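Local coordinates for protein Alpha/beta hydrolase (Streptomyces albidoflavus, PDB 6KSU) that probably catalyses head-to-tail macrolactamization of non-ribosomal peptides by heterochiral coupling, as a stand-alone cyclase related to penicillin-binding proteins and beta-lactamases, at residues M192-W195 with T196-S200. Numbering follows the deposited sequence.
Sequences MDWW and TAMDS
Asp193 caps the N-terminus of helix 194-206 by turning its carboxylate back onto Thr196, both carboxylate oxygens meeting that residue. OD1 of Asp193 accepts from Thr196 N at 2.8 Å; the N-H points almost straight at it (166°), although the donor lies well above the carboxylate plane. Asp193 OD2 receives the Thr196 hydroxyl on its syn side but tilted out of the carboxylate plane, OG1 to OD2 2.7 Å. Both bonds depend on the first torsion of Asp193 (chi1 68°), which sets CG between backbone N and carbonyl carbon. The helical ladder starts at the same residue, with Ala197 N 2.9 Å from Asp193 O.

The tightly packed side is formed by Trp194 and Met198, both buried and extending side by side. Met198 CB lies over one indole face, near its rim, and the chain bends at chi2 and chi3 to set CE 3.7 Å from Trp194 NE1. That NE1 is hydrogen-bonded to Thr89 of helix 85-98, against which Met198 also packs. Around the helix, Met192, Thr196 and Ser200 are only partly buried: Met192 SD is 3.7 Å from Ser200 OG, and its CE is 4.0 Å from Ala197 CB.

With both oxygens bonded to Thr196, the cap fixes the carboxylate's rotation, and its negative charge at the helix start should interact favourably with the helix dipole, probably favouring the ionised form of Asp193.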
loop_
_atom_site.group_PDB
_atom_site.type_symbol
_atom_site.label_atom_id
_atom_site.label_comp_id
_atom_site.label_asym_id
_atom_site.label_seq_id
_atom_site.Cartn_x
_atom_site.Cartn_y
_atom_site.Cartn_z
ATOM N N MET A 192 22.110 -8.785 7.379
ATOM C CA MET A 192 21.102 -9.835 7.359
ATOM C C MET A 192 20.112 -9.640 6.221
ATOM O O MET A 192 19.810 -8.513 5.816
ATOM C CB MET A 192 20.320 -9.901 8.673
ATOM C CG MET A 192 21.119 -9.643 9.900
ATOM S SD MET A 192 19.969 -9.232 11.210
ATOM C CE MET A 192 20.093 -7.457 11.213
ATOM N N ASP A 193 19.580 -10.760 5.737
ATOM C CA ASP A 193 18.507 -10.716 4.756
ATOM C C ASP A 193 17.271 -10.022 5.339
ATOM O O ASP A 193 17.127 -9.862 6.561
ATOM C CB ASP A 193 18.168 -12.126 4.290
ATOM C CG ASP A 193 17.524 -12.965 5.385
ATOM O OD1 ASP A 193 16.308 -12.792 5.629
ATOM O OD2 ASP A 193 18.225 -13.800 6.003
ATOM N N TRP A 194 16.369 -9.607 4.442
ATOM C CA TRP A 194 15.211 -8.823 4.869
ATOM C C TRP A 194 14.366 -9.563 5.906
ATOM O O TRP A 194 13.911 -8.957 6.878
ATOM C CB TRP A 194 14.339 -8.434 3.663
ATOM C CG TRP A 194 13.034 -7.821 4.081
ATOM C CD1 TRP A 194 12.812 -6.516 4.397
ATOM C CD2 TRP A 194 11.767 -8.496 4.245
ATOM N NE1 TRP A 194 11.479 -6.324 4.740
ATOM C CE2 TRP A 194 10.823 -7.524 4.651
ATOM C CE3 TRP A 194 11.341 -9.821 4.065
ATOM C CZ2 TRP A 194 9.494 -7.834 4.907
ATOM C CZ3 TRP A 194 10.022 -10.135 4.323
ATOM C CH2 TRP A 194 9.103 -9.141 4.728
ATOM N N TRP A 195 14.129 -10.865 5.708
ATOM C CA TRP A 195 13.356 -11.641 6.685
ATOM C C TRP A 195 14.010 -11.608 8.064
ATOM O O TRP A 195 13.364 -11.267 9.068
ATOM C CB TRP A 195 13.211 -13.094 6.229
ATOM C CG TRP A 195 12.317 -13.334 5.055
ATOM C CD1 TRP A 195 11.037 -13.807 5.086
ATOM C CD2 TRP A 195 12.648 -13.168 3.667
ATOM N NE1 TRP A 195 10.544 -13.922 3.809
ATOM C CE2 TRP A 195 11.510 -13.536 2.919
ATOM C CE3 TRP A 195 13.788 -12.730 2.986
ATOM C CZ2 TRP A 195 11.484 -13.497 1.528
ATOM C CZ3 TRP A 195 13.759 -12.683 1.596
ATOM C CH2 TRP A 195 12.611 -13.061 0.885
ATOM N N THR A 196 15.292 -11.980 8.133
ATOM C CA THR A 196 15.975 -12.046 9.416
ATOM C C THR A 196 15.964 -10.687 10.100
ATOM O O THR A 196 15.693 -10.589 11.301
ATOM C CB THR A 196 17.408 -12.547 9.222
ATOM O OG1 THR A 196 17.379 -13.830 8.586
ATOM C CG2 THR A 196 18.139 -12.657 10.551
ATOM N N ALA A 197 16.226 -9.625 9.344
ATOM C CA ALA A 197 16.272 -8.290 9.924
ATOM C C ALA A 197 14.886 -7.829 10.355
ATOM O O ALA A 197 14.729 -7.257 11.443
ATOM C CB ALA A 197 16.883 -7.315 8.915
ATOM N N MET A 198 13.866 -8.059 9.514
ATOM C CA MET A 198 12.498 -7.738 9.908
ATOM C C MET A 198 12.128 -8.436 11.216
ATOM O O MET A 198 11.580 -7.820 12.142
ATOM C CB MET A 198 11.535 -8.134 8.777
ATOM C CG MET A 198 10.072 -7.883 9.039
ATOM S SD MET A 198 9.662 -6.163 9.421
ATOM C CE MET A 198 9.717 -5.362 7.823
ATOM N N ASP A 199 12.435 -9.727 11.316
ATOM C CA ASP A 199 12.148 -10.461 12.546
ATOM C C ASP A 199 12.921 -9.871 13.729
ATOM O O ASP A 199 12.331 -9.320 14.665
ATOM C CB ASP A 199 12.471 -11.948 12.344
ATOM C CG ASP A 199 12.049 -12.827 13.537
ATOM O OD1 ASP A 199 11.482 -12.309 14.527
ATOM O OD2 ASP A 199 12.288 -14.047 13.476
ATOM N N SER A 200 14.250 -9.919 13.669
ATOM C CA SER A 200 15.061 -9.600 14.845
ATOM C C SER A 200 15.065 -8.113 15.192
ATOM O O SER A 200 15.279 -7.760 16.353
ATOM C CB SER A 200 16.490 -10.077 14.622
ATOM O OG SER A 200 17.039 -9.433 13.492
#